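Local coordinates for protein eukaryotic translation initiation factor 2D (Homo sapiens, PDB 5W2F) that delivers tRNA to the ribosomal P-site independently of GTP during translation initiation, this chain being its C-terminal part, at residues P5-P10 against E88-A93; Y94-P99 against E133-D138; T127-L132 against V168-N173; Q148-S153 against G172-H177. All blocks are in the same frame, centred on the assembly; numbering follows the deposited sequence.

Contact 1: residues P5-P10 against E88-A93; sequences PLYCVP and EKLQPA
Leu90 and Cys8 make the close-packed end of this contact. The CD2 methyl of Leu90 lies 3.6 Å from Cys8 O and also touches Val9 CA and Pro10 CD. Its other methyl, CD1, meets Tyr7 CB at 3.8 Å, and the Tyr7 and Leu90 side chains cross at about a right angle. Leu90 CG stands beside its own backbone N (chi1 -72°), which directs CD1 to Tyr7 and CD2 to the Cys8-Pro10 backbone. Phe17 of helix 14-17 also touches Leu90 and Val9.

Strand 4-8, in the SWIB/MDM2-like part of the chain, pairs antiparallel with strand 91-96 in a four-stranded sheet. Helix 79-89 ends just before Leu90, and the chain then enters strand 91-96. Cys8 and Gln91 form a hydrogen-bonded pair, with Cys8 N to Gln91 O at 2.8 Å and Gln91 N to Cys8 O at 2.9 Å. The next such pair is less regular. Leu6 N donates to Ala93 O at 2.9 Å but sits well above the carbonyl plane, and the return bond from Ala93 N to Leu6 O is weak.

The polar side is looser. A water donates to both Val9 O and Gln91 OE1, and Lys107 NZ also binds Gln91 OE1. The extended Gln91 chain runs past Pro10 CB, 4.0 Å from Gln91 NE2. Lys89 turns away to a salt bridge with Glu67.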
loop_
_atom_site.group_PDB
_atom_site.type_symbol
_atom_site.label_atom_id
_atom_site.label_comp_id
_atom_site.label_asym_id
_atom_site.label_seq_id
_atom_site.Cartn_x
_atom_site.Cartn_y
_atom_site.Cartn_z
ATOM N N PRO A 5 -6.839 2.257 -0.230
ATOM C CA PRO A 5 -6.266 1.304 0.719
ATOM C C PRO A 5 -7.086 0.023 0.802
ATOM O O PRO A 5 -8.321 0.059 0.722
ATOM C CB PRO A 5 -6.293 2.042 2.058
ATOM C CG PRO A 5 -7.127 3.224 1.863
ATOM C CD PRO A 5 -7.415 3.433 0.428
ATOM N N LEU A 6 -6.375 -1.096 0.942
ATOM C CA LEU A 6 -6.975 -2.409 1.079
ATOM C C LEU A 6 -6.266 -3.188 2.186
ATOM O O LEU A 6 -5.211 -2.783 2.688
ATOM C CB LEU A 6 -6.880 -3.189 -0.240
ATOM C CG LEU A 6 -7.693 -2.659 -1.420
ATOM C CD1 LEU A 6 -7.301 -3.428 -2.677
ATOM C CD2 LEU A 6 -9.190 -2.727 -1.195
ATOM N N TYR A 7 -6.871 -4.312 2.540
ATOM C CA TYR A 7 -6.354 -5.232 3.544
ATOM C C TYR A 7 -6.446 -6.628 2.976
ATOM O O TYR A 7 -7.454 -6.987 2.380
ATOM C CB TYR A 7 -7.176 -5.141 4.827
ATOM C CG TYR A 7 -7.113 -3.789 5.433
ATOM C CD1 TYR A 7 -8.011 -2.789 5.044
ATOM C CD2 TYR A 7 -6.121 -3.468 6.342
ATOM C CE1 TYR A 7 -7.904 -1.519 5.554
ATOM C CE2 TYR A 7 -6.040 -2.202 6.888
ATOM C CZ TYR A 7 -6.929 -1.226 6.482
ATOM O OH TYR A 7 -6.863 0.056 7.005
ATOM N N CYS A 8 -5.382 -7.400 3.136
ATOM C CA CYS A 8 -5.331 -8.752 2.607
ATOM C C CYS A 8 -5.349 -9.747 3.758
ATOM O O CYS A 8 -4.602 -9.614 4.720
ATOM C CB CYS A 8 -4.095 -8.936 1.739
ATOM S SG CYS A 8 -3.998 -10.532 0.902
ATOM N N VAL A 9 -6.209 -10.749 3.642
ATOM C CA VAL A 9 -6.390 -11.752 4.690
ATOM C C VAL A 9 -5.197 -12.720 4.725
ATOM O O VAL A 9 -4.997 -13.472 3.771
ATOM C CB VAL A 9 -7.694 -12.549 4.483
ATOM C CG1 VAL A 9 -7.836 -13.629 5.558
ATOM C CG2 VAL A 9 -8.912 -11.617 4.459
ATOM N N PRO A 10 -4.420 -12.713 5.825
ATOM C CA PRO A 10 -3.316 -13.659 5.928
ATOM C C PRO A 10 -3.788 -15.008 6.430
ATOM O O PRO A 10 -4.881 -15.111 6.994
ATOM C CB PRO A 10 -2.398 -13.009 6.948
ATOM C CG PRO A 10 -3.319 -12.298 7.864
ATOM C CD PRO A 10 -4.490 -11.850 7.022
ATOM N N GLU A 88 -4.682 -3.970 11.887
ATOM C CA GLU A 88 -3.221 -4.040 12.021
ATOM C C GLU A 88 -2.651 -5.412 11.682
ATOM O O GLU A 88 -1.545 -5.511 11.156
ATOM C CB GLU A 88 -2.776 -3.669 13.451
ATOM C CG GLU A 88 -2.945 -2.197 13.773
ATOM C CD GLU A 88 -2.730 -1.840 15.240
ATOM O OE1 GLU A 88 -2.687 -2.751 16.117
ATOM O OE2 GLU A 88 -2.619 -0.619 15.518
ATOM N N LYS A 89 -3.400 -6.463 12.020
ATOM C CA LYS A 89 -2.950 -7.838 11.801
ATOM C C LYS A 89 -3.138 -8.282 10.356
ATOM O O LYS A 89 -2.400 -9.136 9.868
ATOM C CB LYS A 89 -3.641 -8.815 12.765
ATOM C CG LYS A 89 -3.153 -8.696 14.201
ATOM C CD LYS A 89 -1.800 -9.362 14.379
ATOM C CE LYS A 89 -1.250 -9.113 15.774
ATOM N NZ LYS A 89 0.160 -9.559 15.905
ATOM N N LEU A 90 -4.119 -7.702 9.669
ATOM C CA LEU A 90 -4.265 -7.900 8.234
ATOM C C LEU A 90 -3.041 -7.372 7.492
ATOM O O LEU A 90 -2.317 -6.496 7.997
ATOM C CB LEU A 90 -5.529 -7.215 7.735
ATOM C CG LEU A 90 -6.837 -7.908 8.152
ATOM C CD1 LEU A 90 -8.026 -6.988 8.038
ATOM C CD2 LEU A 90 -7.076 -9.145 7.300
ATOM N N GLN A 91 -2.801 -7.916 6.296
ATOM C CA GLN A 91 -1.679 -7.453 5.476
ATOM C C GLN A 91 -2.051 -6.180 4.737
ATOM O O GLN A 91 -3.119 -6.134 4.128
ATOM C CB GLN A 91 -1.280 -8.530 4.496
ATOM C CG GLN A 91 -0.757 -9.805 5.137
ATOM C CD GLN A 91 -0.530 -10.919 4.126
ATOM O OE1 GLN A 91 -1.216 -11.009 3.097
ATOM N NE2 GLN A 91 0.409 -11.794 4.430
ATOM N N PRO A 92 -1.201 -5.135 4.797
ATOM C CA PRO A 92 -1.524 -3.919 4.050
ATOM C C PRO A 92 -1.513 -4.178 2.551
ATOM O O PRO A 92 -0.733 -5.017 2.038
ATOM C CB PRO A 92 -0.384 -2.958 4.405
ATOM C CG PRO A 92 0.729 -3.845 4.822
ATOM C CD PRO A 92 0.065 -4.992 5.522
ATOM N N ALA A 93 -2.373 -3.450 1.854
ATOM C CA ALA A 93 -2.468 -3.567 0.415
ATOM C C ALA A 93 -3.091 -2.288 -0.106
ATOM O O ALA A 93 -3.512 -1.429 0.680
ATOM C CB ALA A 93 -3.288 -4.791 0.069
HETATM O O HOH W 1 -2.426 -13.669 2.389
#

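Contact 2: residues Y94-P99 against E133-D138; sequences YQVTLP and EAYGLD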
loop_
_atom_site.group_PDB
_atom_site.type_symbol
_atom_site.label_atom_id
_atom_site.label_comp_id
_atom_site.label_asym_id
_atom_site.label_seq_id
_atom_site.Cartn_x
_atom_site.Cartn_y
_atom_site.Cartn_z
ATOM N N TYR A 94 -3.159 -2.140 -1.410
ATOM C CA TYR A 94 -3.791 -0.970 -2.005
ATOM C C TYR A 94 -4.111 -1.242 -3.452
ATOM O O TYR A 94 -3.644 -2.224 -4.016
ATOM C CB TYR A 94 -2.931 0.291 -1.868
ATOM C CG TYR A 94 -1.543 0.176 -2.475
ATOM C CD1 TYR A 94 -0.485 -0.391 -1.762
ATOM C CD2 TYR A 94 -1.291 0.640 -3.754
ATOM C CE1 TYR A 94 0.782 -0.501 -2.325
ATOM C CE2 TYR A 94 -0.020 0.551 -4.314
ATOM C CZ TYR A 94 1.013 -0.017 -3.608
ATOM O OH TYR A 94 2.279 -0.127 -4.143
ATOM N N GLN A 95 -4.927 -0.373 -4.033
ATOM C CA GLN A 95 -5.357 -0.506 -5.409
ATOM C C GLN A 95 -5.066 0.781 -6.155
ATOM O O GLN A 95 -5.478 1.866 -5.718
ATOM C CB GLN A 95 -6.845 -0.812 -5.478
ATOM C CG GLN A 95 -7.377 -0.957 -6.893
ATOM C CD GLN A 95 -8.869 -1.140 -6.891
ATOM O OE1 GLN A 95 -9.363 -2.248 -6.740
ATOM N NE2 GLN A 95 -9.588 -0.043 -7.025
ATOM N N VAL A 96 -4.394 0.643 -7.294
ATOM C CA VAL A 96 -4.049 1.784 -8.153
ATOM C C VAL A 96 -4.843 1.671 -9.446
ATOM O O VAL A 96 -4.862 0.596 -10.071
ATOM C CB VAL A 96 -2.559 1.778 -8.514
ATOM C CG1 VAL A 96 -2.214 2.991 -9.359
ATOM C CG2 VAL A 96 -1.711 1.685 -7.281
ATOM N N THR A 97 -5.496 2.760 -9.850
ATOM C CA THR A 97 -6.204 2.762 -11.139
ATOM C C THR A 97 -5.562 3.779 -12.055
ATOM O O THR A 97 -5.700 4.975 -11.856
ATOM C CB THR A 97 -7.715 3.029 -10.972
ATOM O OG1 THR A 97 -8.256 2.064 -10.066
ATOM C CG2 THR A 97 -8.453 2.916 -12.308
ATOM N N LEU A 98 -4.853 3.277 -13.051
ATOM C CA LEU A 98 -4.249 4.112 -14.061
ATOM C C LEU A 98 -5.319 4.446 -15.095
ATOM O O LEU A 98 -6.216 3.636 -15.350
ATOM C CB LEU A 98 -3.045 3.417 -14.696
ATOM C CG LEU A 98 -1.904 3.037 -13.740
ATOM C CD1 LEU A 98 -0.865 2.245 -14.479
ATOM C CD2 LEU A 98 -1.293 4.262 -13.078
ATOM N N PRO A 99 -5.226 5.633 -15.713
ATOM C CA PRO A 99 -6.223 5.982 -16.732
ATOM C C PRO A 99 -6.308 4.972 -17.861
ATOM O O PRO A 99 -5.291 4.529 -18.415
ATOM C CB PRO A 99 -5.718 7.322 -17.269
ATOM C CG PRO A 99 -4.933 7.876 -16.134
ATOM C CD PRO A 99 -4.236 6.697 -15.549
ATOM N N GLU A 133 7.184 0.724 -10.171
ATOM C CA GLU A 133 6.460 -0.539 -10.212
ATOM C C GLU A 133 5.415 -0.619 -9.095
ATOM O O GLU A 133 4.431 -1.325 -9.230
ATOM C CB GLU A 133 7.437 -1.722 -10.149
ATOM C CG GLU A 133 8.425 -1.768 -11.341
ATOM C CD GLU A 133 9.806 -2.454 -11.066
ATOM O OE1 GLU A 133 10.579 -2.082 -10.143
ATOM O OE2 GLU A 133 10.161 -3.382 -11.803
ATOM N N ALA A 134 5.606 0.120 -8.007
ATOM C CA ALA A 134 4.620 0.161 -6.916
ATOM C C ALA A 134 3.287 0.738 -7.358
ATOM O O ALA A 134 2.262 0.533 -6.700
ATOM C CB ALA A 134 5.166 0.953 -5.740
ATOM N N TYR A 135 3.305 1.467 -8.474
ATOM C CA TYR A 135 2.111 2.087 -9.057
ATOM C C TYR A 135 1.719 1.445 -10.377
ATOM O O TYR A 135 0.882 1.988 -11.112
ATOM C CB TYR A 135 2.298 3.607 -9.189
ATOM C CG TYR A 135 2.414 4.206 -7.825
ATOM C CD1 TYR A 135 3.614 4.169 -7.122
ATOM C CD2 TYR A 135 1.310 4.772 -7.193
ATOM C CE1 TYR A 135 3.699 4.643 -5.819
ATOM C CE2 TYR A 135 1.410 5.256 -5.904
ATOM C CZ TYR A 135 2.599 5.195 -5.220
ATOM O OH TYR A 135 2.665 5.683 -3.943
ATOM N N GLY A 136 2.253 0.251 -10.646
ATOM C CA GLY A 136 1.916 -0.459 -11.859
ATOM C C GLY A 136 2.505 0.075 -13.136
ATOM O O GLY A 136 2.020 -0.259 -14.219
ATOM N N LEU A 137 3.586 0.841 -13.016
ATOM C CA LEU A 137 4.249 1.410 -14.177
ATOM C C LEU A 137 5.514 0.606 -14.486
ATOM O O LEU A 137 6.256 0.238 -13.600
ATOM C CB LEU A 137 4.611 2.871 -13.922
ATOM C CG LEU A 137 3.413 3.798 -13.726
ATOM C CD1 LEU A 137 3.886 5.175 -13.307
ATOM C CD2 LEU A 137 2.550 3.887 -14.981
ATOM N N ASP A 138 5.716 0.347 -15.769
ATOM C CA ASP A 138 6.853 -0.436 -16.264
ATOM C C ASP A 138 8.023 0.519 -16.455
ATOM O O ASP A 138 7.943 1.395 -17.294
ATOM C CB ASP A 138 6.485 -1.127 -17.587
ATOM C CG ASP A 138 7.601 -1.995 -18.155
ATOM O OD1 ASP A 138 8.712 -2.044 -17.595
ATOM O OD2 ASP A 138 7.327 -2.660 -19.168
#
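Tyr94 OH donates a short hydrogen bond of 2.6 Å to Ala134 O. The contact sets Tyr94, Val96 and Leu98, on and just after strand 91-96, against the 3-10 turn 133-134 and the loop leading to helix 139-150 in the SUI1 domain. It therefore joins the sheet that holds strand 4-8 to the SUI1 part of the chain. The tyrosine takes the crowded rotamer, with CG between the backbone N and the carbonyl carbon (chi1 58°). This brings its hydroxyl to the turn. Ala134 O lies at the ring edge, near the ring plane, and the donor is tilted 18° from the carbonyl plane. The methyl of Ala134 also touches the hydroxyl, with CB 3.5 Å from Tyr94 OH.

Beyond the tyrosine the contact is apolar on the strand side. Val96 CG1 rests 3.7 Å from Tyr135 O. Val96 CG2 approaches the Tyr135 ring obliquely. That ring is held at its far end by a hydrogen bond from its hydroxyl to Cys111 O. Within the turn, Gly136 N bonds back to Glu133 O. Leu98 then reaches across Gly136. Its CD2 methyl meets Tyr135 O, and its CD1 methyl meets the CD2 methyl of Leu137 at 3.8 Å.

Contact 3: residues T127-L132 against V168-N173; sequences TVVRNL and VQIQGN. With FMT (formic acid), chain D.
Thr127 and Ile170 lie on the same face of an antiparallel pair of strands, with Val129 and Val168 beside them. The Thr127 and Ile170 side chains cross obliquely. Ile170 CD1 reaches back over the neighbouring strand, 3.6 Å from Thr127 O and 4.0 Å from Val129 CG2. Further along, Leu132 meets Val168 at about a right angle, with Leu132 CD1 3.6 Å from Val168 CG2. On the other face Val128 and Gln169 run side by side and point the same way. There Val128 CG2 lies against the amide end of Gln169, whose OE1 is bound by Arg120.

The backbone bonds are regular: Thr127 pairs both ways with Ile170, and Val129 both ways with Val168. One side chain adds to them. Thr127 OG1 stands beside its own backbone N (chi1 -55°) and donates to Gly172 O at 2.7 Å. Thr127 OG1 in turn accepts from Gln174 N, and this ties the strand to the start of the next helix. Asn173 ND2 binds a formic acid molecule, probably from the crystallisation liquor.

Both are inner strands of the five-stranded mixed sheet of the SUI1 domain. Strand 113-121 lies beyond 124-130, and strand 154-158 beyond 166-171. Helix 139-150 covers the Val168 and Ile170 face through Pro139, Ala143 and Leu146.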
loop_
_atom_site.group_PDB
_atom_site.type_symbol
_atom_site.label_atom_id
_atom_site.label_comp_id
_atom_site.label_asym_id
_atom_site.label_seq_id
_atom_site.Cartn_x
_atom_site.Cartn_y
_atom_site.Cartn_z
ATOM N N THR A 127 18.560 12.471 -13.361
ATOM C CA THR A 127 17.283 12.336 -12.663
ATOM C C THR A 127 17.026 10.857 -12.444
ATOM O O THR A 127 17.121 10.061 -13.388
ATOM C CB THR A 127 16.156 12.973 -13.487
ATOM O OG1 THR A 127 16.495 14.328 -13.784
ATOM C CG2 THR A 127 14.844 12.954 -12.753
ATOM N N VAL A 128 16.755 10.479 -11.194
ATOM C CA VAL A 128 16.586 9.078 -10.816
ATOM C C VAL A 128 15.190 8.874 -10.239
ATOM O O VAL A 128 14.773 9.620 -9.351
ATOM C CB VAL A 128 17.667 8.657 -9.809
ATOM C CG1 VAL A 128 17.493 7.202 -9.406
ATOM C CG2 VAL A 128 19.078 8.968 -10.353
ATOM N N VAL A 129 14.484 7.866 -10.756
ATOM C CA VAL A 129 13.077 7.634 -10.424
ATOM C C VAL A 129 12.895 6.230 -9.878
ATOM O O VAL A 129 13.127 5.250 -10.601
ATOM C CB VAL A 129 12.159 7.858 -11.637
ATOM C CG1 VAL A 129 10.690 7.827 -11.198
ATOM C CG2 VAL A 129 12.509 9.168 -12.346
ATOM N N ARG A 130 12.498 6.149 -8.602
ATOM C CA ARG A 130 12.329 4.901 -7.868
ATOM C C ARG A 130 10.845 4.664 -7.559
ATOM O O ARG A 130 10.099 5.607 -7.346
ATOM C CB ARG A 130 13.103 5.046 -6.522
ATOM C CG ARG A 130 12.953 3.902 -5.534
ATOM C CD ARG A 130 13.710 4.196 -4.257
ATOM N NE ARG A 130 15.161 4.186 -4.486
ATOM C CZ ARG A 130 15.988 3.179 -4.233
ATOM N NH1 ARG A 130 15.566 2.054 -3.691
ATOM N NH2 ARG A 130 17.265 3.303 -4.542
ATOM N N ASN A 131 10.467 3.384 -7.512
ATOM C CA ASN A 131 9.149 2.885 -7.106
ATOM C C ASN A 131 8.055 3.005 -8.143
ATOM O O ASN A 131 6.874 2.934 -7.818
ATOM C CB ASN A 131 8.695 3.452 -5.753
ATOM C CG ASN A 131 9.454 2.871 -4.613
ATOM O OD1 ASN A 131 9.862 1.695 -4.642
ATOM N ND2 ASN A 131 9.617 3.664 -3.573
ATOM N N LEU A 132 8.430 3.099 -9.412
ATOM C CA LEU A 132 7.420 3.140 -10.451
ATOM C C LEU A 132 6.565 1.879 -10.423
ATOM O O LEU A 132 5.352 1.951 -10.630
ATOM C CB LEU A 132 8.062 3.307 -11.826
ATOM C CG LEU A 132 8.687 4.685 -12.069
ATOM C CD1 LEU A 132 9.622 4.631 -13.270
ATOM C CD2 LEU A 132 7.619 5.743 -12.267
ATOM N N VAL A 168 14.562 4.201 -13.098
ATOM C CA VAL A 168 14.857 4.865 -14.346
ATOM C C VAL A 168 15.814 6.011 -14.068
ATOM O O VAL A 168 15.592 6.798 -13.156
ATOM C CB VAL A 168 13.581 5.393 -15.003
ATOM C CG1 VAL A 168 13.876 6.177 -16.272
ATOM C CG2 VAL A 168 12.611 4.252 -15.267
ATOM N N GLN A 169 16.862 6.107 -14.877
ATOM C CA GLN A 169 17.744 7.256 -14.874
ATOM C C GLN A 169 17.600 7.999 -16.178
ATOM O O GLN A 169 17.604 7.374 -17.255
ATOM C CB GLN A 169 19.163 6.799 -14.658
ATOM C CG GLN A 169 19.389 6.269 -13.265
ATOM C CD GLN A 169 20.862 6.035 -12.967
ATOM O OE1 GLN A 169 21.636 5.676 -13.868
ATOM N NE2 GLN A 169 21.261 6.228 -11.704
ATOM N N ILE A 170 17.516 9.319 -16.089
ATOM C CA ILE A 170 17.467 10.157 -17.275
ATOM C C ILE A 170 18.598 11.182 -17.180
ATOM O O ILE A 170 18.774 11.800 -16.144
ATOM C CB ILE A 170 16.126 10.908 -17.435
ATOM C CG1 ILE A 170 14.922 9.992 -17.156
ATOM C CG2 ILE A 170 16.054 11.541 -18.826
ATOM C CD1 ILE A 170 14.413 10.094 -15.711
ATOM N N GLN A 171 19.366 11.341 -18.260
ATOM C CA GLN A 171 20.406 12.365 -18.262
ATOM C C GLN A 171 19.769 13.751 -18.101
ATOM O O GLN A 171 18.711 14.040 -18.668
ATOM C CB GLN A 171 21.206 12.291 -19.562
ATOM C CG GLN A 171 22.088 11.070 -19.667
ATOM C CD GLN A 171 23.151 10.979 -18.581
ATOM O OE1 GLN A 171 23.350 9.917 -17.981
ATOM N NE2 GLN A 171 23.843 12.084 -18.332
ATOM N N GLY A 172 20.410 14.581 -17.286
ATOM C CA GLY A 172 19.983 15.944 -17.084
ATOM C C GLY A 172 18.930 16.094 -15.994
ATOM O O GLY A 172 18.644 15.159 -15.252
ATOM N N ASN A 173 18.384 17.304 -15.916
ATOM C CA ASN A 173 17.412 17.695 -14.901
ATOM C C ASN A 173 16.033 17.635 -15.510
ATOM O O ASN A 173 15.624 18.534 -16.256
ATOM C CB ASN A 173 17.747 19.077 -14.387
ATOM C CG ASN A 173 16.838 19.524 -13.258
ATOM O OD1 ASN A 173 15.736 18.989 -13.087
ATOM N ND2 ASN A 173 17.286 20.523 -12.492
HETATM C C FMT D . 20.764 22.267 -13.913
HETATM O O1 FMT D . 19.735 21.708 -13.613
HETATM O O2 FMT D . 21.649 22.437 -12.949
#

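Contact 4: residues Q148-S153 against G172-H177; sequences QRCQAS and GNQVHH. With FMT (formic acid), chain C; FMT (formic acid), chain D.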
loop_
_atom_site.group_PDB
_atom_site.type_symbol
_atom_site.label_atom_id
_atom_site.label_comp_id
_atom_site.label_asym_id
_atom_site.label_seq_id
_atom_site.Cartn_x
_atom_site.Cartn_y
_atom_site.Cartn_z
ATOM N N GLN A 148 12.016 10.211 -25.279
ATOM C CA GLN A 148 11.387 11.077 -26.282
ATOM C C GLN A 148 10.991 12.438 -25.717
ATOM O O GLN A 148 11.329 13.458 -26.307
ATOM C CB GLN A 148 10.150 10.395 -26.878
ATOM C CG GLN A 148 9.460 11.156 -28.012
ATOM C CD GLN A 148 10.308 11.252 -29.271
ATOM O OE1 GLN A 148 10.589 12.350 -29.766
ATOM N NE2 GLN A 148 10.722 10.103 -29.795
ATOM N N ARG A 149 10.293 12.447 -24.574
ATOM C CA ARG A 149 9.771 13.688 -23.971
ATOM C C ARG A 149 10.905 14.621 -23.569
ATOM O O ARG A 149 10.828 15.834 -23.803
ATOM C CB ARG A 149 8.903 13.384 -22.741
ATOM C CG ARG A 149 8.123 14.566 -22.153
ATOM C CD ARG A 149 6.928 14.935 -23.026
ATOM N NE ARG A 149 6.051 15.931 -22.404
ATOM C CZ ARG A 149 4.832 16.250 -22.842
ATOM N NH1 ARG A 149 4.126 17.168 -22.193
ATOM N NH2 ARG A 149 4.298 15.663 -23.923
ATOM N N CYS A 150 11.948 14.048 -22.966
ATOM C CA CYS A 150 13.066 14.825 -22.446
ATOM C C CYS A 150 14.155 15.129 -23.471
ATOM O O CYS A 150 14.986 16.001 -23.227
ATOM C CB CYS A 150 13.712 14.097 -21.279
ATOM S SG CYS A 150 12.594 13.691 -19.922
ATOM N N GLN A 151 14.178 14.393 -24.582
ATOM C CA GLN A 151 15.284 14.452 -25.555
ATOM C C GLN A 151 16.624 14.222 -24.854
ATOM O O GLN A 151 17.583 14.988 -25.003
ATOM C CB GLN A 151 15.255 15.768 -26.355
ATOM C CG GLN A 151 13.990 15.934 -27.191
ATOM C CD GLN A 151 13.837 14.880 -28.281
ATOM O OE1 GLN A 151 14.818 14.455 -28.893
ATOM N NE2 GLN A 151 12.597 14.456 -28.532
ATOM N N ALA A 152 16.643 13.160 -24.051
ATOM C CA ALA A 152 17.785 12.818 -23.230
ATOM C C ALA A 152 17.804 11.316 -23.015
ATOM O O ALA A 152 16.755 10.671 -22.929
ATOM C CB ALA A 152 17.696 13.524 -21.889
ATOM N N SER A 153 19.008 10.772 -22.921
ATOM C CA SER A 153 19.211 9.358 -22.739
ATOM C C SER A 153 18.595 8.858 -21.428
ATOM O O SER A 153 18.753 9.472 -20.375
ATOM C CB SER A 153 20.695 9.053 -22.717
ATOM O OG SER A 153 20.900 7.661 -22.634
ATOM N N GLY A 172 20.410 14.581 -17.286
ATOM C CA GLY A 172 19.983 15.944 -17.084
ATOM C C GLY A 172 18.930 16.094 -15.994
ATOM O O GLY A 172 18.644 15.159 -15.252
ATOM N N ASN A 173 18.384 17.304 -15.916
ATOM C CA ASN A 173 17.412 17.695 -14.901
ATOM C C ASN A 173 16.033 17.635 -15.510
ATOM O O ASN A 173 15.624 18.534 -16.256
ATOM C CB ASN A 173 17.747 19.077 -14.387
ATOM C CG ASN A 173 16.838 19.524 -13.258
ATOM O OD1 ASN A 173 15.736 18.989 -13.087
ATOM N ND2 ASN A 173 17.286 20.523 -12.492
ATOM N N GLN A 174 15.314 16.553 -15.198
ATOM C CA GLN A 174 14.076 16.230 -15.902
ATOM C C GLN A 174 12.876 16.140 -14.987
ATOM O O GLN A 174 11.837 15.594 -15.382
ATOM C CB GLN A 174 14.239 14.917 -16.678
ATOM C CG GLN A 174 15.497 14.865 -17.539
ATOM C CD GLN A 174 15.561 15.922 -18.635
ATOM O OE1 GLN A 174 14.580 16.610 -18.944
ATOM N NE2 GLN A 174 16.735 16.032 -19.252
ATOM N N VAL A 175 13.006 16.678 -13.770
ATOM C CA VAL A 175 11.962 16.510 -12.754
ATOM C C VAL A 175 10.594 17.006 -13.246
ATOM O O VAL A 175 9.566 16.353 -13.018
ATOM C CB VAL A 175 12.355 17.196 -11.445
ATOM C CG1 VAL A 175 11.281 17.008 -10.374
ATOM C CG2 VAL A 175 13.712 16.721 -10.942
ATOM N N HIS A 176 10.591 18.140 -13.934
ATOM C CA HIS A 176 9.344 18.700 -14.468
ATOM C C HIS A 176 8.636 17.776 -15.444
ATOM O O HIS A 176 7.410 17.719 -15.471
ATOM C CB HIS A 176 9.583 20.081 -15.069
ATOM C CG HIS A 176 10.616 20.114 -16.151
ATOM N ND1 HIS A 176 11.957 19.899 -15.900
ATOM C CD2 HIS A 176 10.510 20.346 -17.486
ATOM C CE1 HIS A 176 12.630 19.990 -17.038
ATOM N NE2 HIS A 176 11.778 20.289 -18.010
ATOM N N HIS A 177 9.396 17.008 -16.208
ATOM C CA HIS A 177 8.794 16.039 -17.113
ATOM C C HIS A 177 8.161 14.867 -16.363
ATOM O O HIS A 177 7.154 14.312 -16.820
ATOM C CB HIS A 177 9.821 15.536 -18.121
ATOM C CG HIS A 177 10.296 16.592 -19.067
ATOM N ND1 HIS A 177 9.451 17.289 -19.908
ATOM C CD2 HIS A 177 11.541 17.070 -19.301
ATOM C CE1 HIS A 177 10.161 18.145 -20.624
ATOM N NE2 HIS A 177 11.435 18.019 -20.288
HETATM C C FMT C . 6.325 18.428 -19.606
HETATM O O1 FMT C . 5.210 18.755 -20.000
HETATM O O2 FMT C . 6.855 17.322 -20.113
HETATM C C FMT D . 20.764 22.267 -13.913
HETATM O O1 FMT D . 19.735 21.708 -13.613
HETATM O O2 FMT D . 21.649 22.437 -12.949
HETATM O O HOH W 2 17.333 17.851 -21.444
#
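Arg149 CG leaves anti to the backbone N and the chain then bends at chi2 (74°), which brings CG to 3.8 Å from His177 ND1 and turns the guanidinium edge toward that nitrogen. The guanidinium and ring planes are 88° apart.

A formic acid molecule, probably present as formate and from the crystallisation liquor, bridges them. Its O2 accepts from His177 ND1 at 2.6 Å and from Arg149 NE at 2.8 Å. Its O1 accepts from Arg149 NH1, and the N-H points almost straight at it (170°). Its O2 lies near the plane of both groups, at their edges. Arg149 also makes a cation-pi contact with Trp180.

The contact joins the C-terminal end of helix 139-150 to the N-terminal end of helix 175-185, the two helices of the SUI1 domain. Gln174 takes the N-cap position of the second helix, and Gln151 leaves the first with positive phi. Cys150, just before Gln151, turns SG toward Gln174 and His177. This SG is 3.6 Å from His177 CD2 and approaches the ring obliquely. Arg149 O lies over one face of that ring, and His176 NE2 over the opposite face.

Gln174 OE1 comes 3.5 Å from Cys150 CB. Its NE2 bonds to Gln171 O and to a water that donates weakly to Cys150 O. The methyl of Ala152 packs on Gln174 NE2 at 3.8 Å.

Overall arrangement
Contacts 1 and 2 share strand 91-96 and touch where Leu6 packs on Tyr94 and Gln95. Contact 1 pairs that strand within its sheet, while contact 2 brings residues 94-99 against the SUI1 domain. Contact 1 is partly buried, contact 2 is buried, and contact 3 mixes a buried face with a partly exposed one. Leu137 N probably bonds to Leu132 O, linking contacts 2 and 3. Contacts 3 and 4 have centres 9 Å apart and share Gly172 and Asn173. Contact 4 is the surface one, at two helix ends. Contacts 1 and 3 rest on strand pairing, contact 2 on one tyrosine bond and apolar packing, and contact 4 on sulfur-ring and side-chain packing, with a water and a crystallisation formic acid bridging.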